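Local coordinates for serpin-12 (Manduca sexta, PDB 6CJ7), which probably inhibits serine proteases as a serpin and controls the prophenoloxidase activation system in the larval hemolymph of the insect, at residues A[190-202]-A[373-385]. Residues are numbered along the deposited sequence; the frame is centred on the assembly and turned at random.
Sequences NFTLNGGEKKVAS and FMARIMDPTLEHA
Pro380 lies over one face of the Phe191 ring: its CD stands 3.5 Å from the ring centroid and 5° off the normal, a CH-pi contact. Met378 O approaches the same ring obliquely, 3.4 Å from Phe191 CE1. Phe191 reaches the proline because its CG stands opposite the backbone N (chi1 -178°); the proline ring also touches Pro273 and Phe275 of strand 265-282. Beside this apolar patch, the Lys199 side chain, extended beyond CG, crosses that of Asp379 at about a right angle, and Lys199 NZ makes a salt bridge to the syn lone pair of Asp379 OD2 at 2.7 Å. The other oxygen, Asp379 OD1, accepts from Thr381 OG1 (2.6 Å) and from Thr381 N (3.1 Å), both on one face of its plane; the latter bond defines an Asx turn. Replacing Asp379 with an alanine would probably leave the Lys199 ammonium without its carboxylate mate and the Asx turn without its acceptor. At the hairpin's type II turn, one water bridges Asn194 N and Met378 O. The serpin's C-terminal segment after strand 370-377 thus meets the 190-202 hairpin through an aromatic-proline contact and Asp379, whose OD2 pairs with Lys199 while OD1 accepts within its own turn.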
# COMPACT_ATOMS: atom_id res chain seq x y z
N ASN A 190 7.14 -26.19 9.29
CA ASN A 190 8.31 -25.35 9.07
C ASN A 190 8.16 -24.48 7.83
O ASN A 190 7.67 -24.92 6.78
CB ASN A 190 9.58 -26.19 8.97
CG ASN A 190 10.23 -26.39 10.33
OD1 ASN A 190 10.17 -25.52 11.20
ND2 ASN A 190 10.83 -27.55 10.52
N PHE A 191 8.57 -23.23 7.97
CA PHE A 191 8.74 -22.29 6.87
C PHE A 191 10.25 -22.13 6.67
O PHE A 191 10.98 -21.96 7.65
CB PHE A 191 8.08 -20.96 7.23
CG PHE A 191 8.15 -19.92 6.14
CD1 PHE A 191 9.29 -19.17 5.94
CD2 PHE A 191 7.04 -19.68 5.35
CE1 PHE A 191 9.33 -18.19 4.95
CE2 PHE A 191 7.08 -18.72 4.35
CZ PHE A 191 8.23 -17.97 4.15
N THR A 192 10.71 -22.21 5.43
CA THR A 192 12.14 -22.12 5.13
C THR A 192 12.44 -20.74 4.59
O THR A 192 11.95 -20.36 3.52
CB THR A 192 12.59 -23.18 4.13
OG1 THR A 192 12.26 -24.49 4.62
CG2 THR A 192 14.11 -23.10 3.91
N LEU A 193 13.25 -19.98 5.33
CA LEU A 193 13.63 -18.65 4.89
C LEU A 193 14.67 -18.75 3.77
O LEU A 193 15.33 -19.77 3.59
CB LEU A 193 14.19 -17.84 6.06
CG LEU A 193 13.24 -17.30 7.13
CD1 LEU A 193 12.77 -18.40 8.06
CD2 LEU A 193 13.95 -16.21 7.92
N ASN A 194 14.78 -17.66 3.01
CA ASN A 194 15.89 -17.54 2.08
C ASN A 194 17.20 -17.72 2.83
O ASN A 194 17.41 -17.12 3.89
CB ASN A 194 15.85 -16.16 1.40
CG ASN A 194 16.80 -16.06 0.23
OD1 ASN A 194 17.18 -17.07 -0.37
ND2 ASN A 194 17.17 -14.84 -0.12
N GLY A 195 18.06 -18.58 2.31
CA GLY A 195 19.31 -18.89 2.95
C GLY A 195 19.31 -20.19 3.73
O GLY A 195 20.38 -20.77 3.93
N GLY A 196 18.14 -20.65 4.18
CA GLY A 196 18.01 -22.00 4.73
C GLY A 196 17.50 -22.10 6.16
O GLY A 196 17.16 -23.22 6.59
N GLU A 197 17.43 -21.02 6.92
CA GLU A 197 16.92 -21.09 8.29
C GLU A 197 15.47 -21.58 8.30
O GLU A 197 14.65 -21.13 7.51
CB GLU A 197 16.99 -19.71 8.95
CG GLU A 197 16.56 -19.70 10.40
CD GLU A 197 16.51 -18.29 10.97
OE1 GLU A 197 16.97 -17.34 10.30
OE2 GLU A 197 16.02 -18.12 12.11
N LYS A 198 15.16 -22.53 9.20
CA LYS A 198 13.81 -23.04 9.38
C LYS A 198 13.15 -22.37 10.58
O LYS A 198 13.77 -22.22 11.63
CB LYS A 198 13.81 -24.56 9.60
CG LYS A 198 14.29 -25.43 8.45
CD LYS A 198 14.53 -26.88 8.91
CE LYS A 198 13.29 -27.78 8.67
NZ LYS A 198 13.35 -29.15 9.31
N LYS A 199 11.88 -21.99 10.42
CA LYS A 199 11.08 -21.39 11.48
C LYS A 199 9.67 -21.95 11.47
O LYS A 199 9.04 -22.05 10.41
CB LYS A 199 10.99 -19.86 11.34
CG LYS A 199 12.18 -19.07 11.83
CD LYS A 199 11.73 -17.63 12.13
CE LYS A 199 12.89 -16.71 12.45
NZ LYS A 199 12.42 -15.30 12.62
N VAL A 200 9.15 -22.26 12.66
CA VAL A 200 7.77 -22.72 12.80
C VAL A 200 6.81 -21.58 12.47
O VAL A 200 6.99 -20.45 12.95
CB VAL A 200 7.53 -23.24 14.22
CG1 VAL A 200 6.04 -23.36 14.51
CG2 VAL A 200 8.23 -24.56 14.40
N ALA A 201 5.80 -21.87 11.64
CA ALA A 201 4.74 -20.92 11.33
C ALA A 201 3.40 -21.64 11.35
O ALA A 201 3.32 -22.88 11.28
CB ALA A 201 4.96 -20.24 9.97
N SER A 202 2.33 -20.86 11.47
CA SER A 202 0.97 -21.37 11.51
C SER A 202 0.37 -21.34 10.10
O SER A 202 0.03 -20.28 9.58
CB SER A 202 0.11 -20.54 12.47
OG SER A 202 0.52 -20.75 13.80
N PHE A 373 -2.30 -3.22 -1.80
CA PHE A 373 -1.22 -3.61 -0.90
C PHE A 373 -0.31 -4.56 -1.66
O PHE A 373 -0.80 -5.43 -2.40
CB PHE A 373 -1.80 -4.30 0.36
CG PHE A 373 -1.05 -4.09 1.62
CD1 PHE A 373 0.04 -4.89 1.93
CD2 PHE A 373 -1.49 -3.18 2.56
CE1 PHE A 373 0.73 -4.73 3.13
CE2 PHE A 373 -0.83 -3.01 3.75
CZ PHE A 373 0.29 -3.79 4.04
N MET A 374 1.00 -4.39 -1.50
CA MET A 374 1.98 -5.35 -2.00
C MET A 374 2.86 -5.77 -0.83
O MET A 374 3.29 -4.93 -0.04
CB MET A 374 2.83 -4.77 -3.13
CG MET A 374 2.03 -4.46 -4.38
SD MET A 374 3.07 -3.84 -5.70
CE MET A 374 3.95 -5.33 -6.19
N ALA A 375 3.09 -7.08 -0.71
CA ALA A 375 3.95 -7.54 0.38
C ALA A 375 4.88 -8.61 -0.14
O ALA A 375 4.44 -9.56 -0.80
CB ALA A 375 3.14 -8.08 1.56
N ARG A 376 6.16 -8.47 0.18
CA ARG A 376 7.13 -9.53 0.00
C ARG A 376 7.30 -10.20 1.36
O ARG A 376 7.86 -9.60 2.30
CB ARG A 376 8.45 -8.96 -0.54
CG ARG A 376 9.63 -9.97 -0.60
CD ARG A 376 10.84 -9.31 -1.18
NE ARG A 376 11.47 -8.49 -0.15
CZ ARG A 376 12.44 -7.61 -0.35
NH1 ARG A 376 12.92 -7.44 -1.57
NH2 ARG A 376 12.92 -6.92 0.67
N ILE A 377 6.80 -11.42 1.49
CA ILE A 377 6.80 -12.13 2.76
C ILE A 377 8.02 -13.03 2.78
O ILE A 377 8.02 -14.12 2.18
CB ILE A 377 5.50 -12.92 2.98
CG1 ILE A 377 4.29 -12.01 2.75
CG2 ILE A 377 5.51 -13.57 4.35
CD1 ILE A 377 4.01 -11.08 3.88
N MET A 378 9.09 -12.57 3.45
CA MET A 378 10.29 -13.36 3.70
C MET A 378 10.19 -14.20 4.96
O MET A 378 10.90 -15.21 5.07
CB MET A 378 11.53 -12.47 3.84
CG MET A 378 11.82 -11.57 2.66
SD MET A 378 11.82 -12.37 1.02
CE MET A 378 13.45 -13.23 0.93
N ASP A 379 9.38 -13.78 5.92
CA ASP A 379 9.33 -14.44 7.23
C ASP A 379 7.98 -14.12 7.85
O ASP A 379 7.80 -13.04 8.42
CB ASP A 379 10.47 -13.96 8.13
CG ASP A 379 10.54 -14.70 9.46
OD1 ASP A 379 9.57 -15.41 9.80
OD2 ASP A 379 11.56 -14.55 10.18
N PRO A 380 7.00 -15.02 7.75
CA PRO A 380 5.66 -14.71 8.27
C PRO A 380 5.57 -14.66 9.79
O PRO A 380 4.50 -14.30 10.30
CB PRO A 380 4.80 -15.86 7.71
CG PRO A 380 5.76 -17.01 7.62
CD PRO A 380 7.07 -16.38 7.17
N THR A 381 6.63 -15.01 10.52
CA THR A 381 6.60 -14.98 11.98
C THR A 381 6.91 -13.60 12.54
O THR A 381 6.78 -13.39 13.75
CB THR A 381 7.59 -15.99 12.57
OG1 THR A 381 8.94 -15.56 12.33
CG2 THR A 381 7.38 -17.36 11.95
N LEU A 382 7.33 -12.66 11.69
CA LEU A 382 7.71 -11.33 12.12
C LEU A 382 6.67 -10.33 11.65
O LEU A 382 6.22 -10.38 10.50
CB LEU A 382 9.09 -10.95 11.56
CG LEU A 382 10.22 -11.84 12.07
CD1 LEU A 382 11.54 -11.50 11.40
CD2 LEU A 382 10.34 -11.73 13.58
N GLU A 383 6.28 -9.43 12.54
CA GLU A 383 5.23 -8.47 12.25
C GLU A 383 5.72 -7.19 11.60
O GLU A 383 4.90 -6.39 11.15
CB GLU A 383 4.46 -8.13 13.53
CG GLU A 383 3.92 -9.35 14.25
CD GLU A 383 2.70 -9.05 15.09
OE1 GLU A 383 2.61 -7.92 15.62
OE2 GLU A 383 1.83 -9.93 15.22
N HIS A 384 7.03 -6.96 11.53
CA HIS A 384 7.56 -5.69 11.04
C HIS A 384 8.31 -5.86 9.72
O HIS A 384 8.82 -6.94 9.41
CB HIS A 384 8.48 -5.05 12.08
CG HIS A 384 9.64 -5.91 12.47
ND1 HIS A 384 10.57 -6.37 11.57
CD2 HIS A 384 10.01 -6.41 13.68
CE1 HIS A 384 11.47 -7.11 12.20
NE2 HIS A 384 11.15 -7.15 13.48
N ALA A 385 8.37 -4.77 8.96
CA ALA A 385 9.14 -4.71 7.72
C ALA A 385 10.44 -3.94 7.92
O ALA A 385 10.81 -3.60 9.05
CB ALA A 385 8.33 -4.08 6.61
O HOH W 1 13.50 -15.33 3.81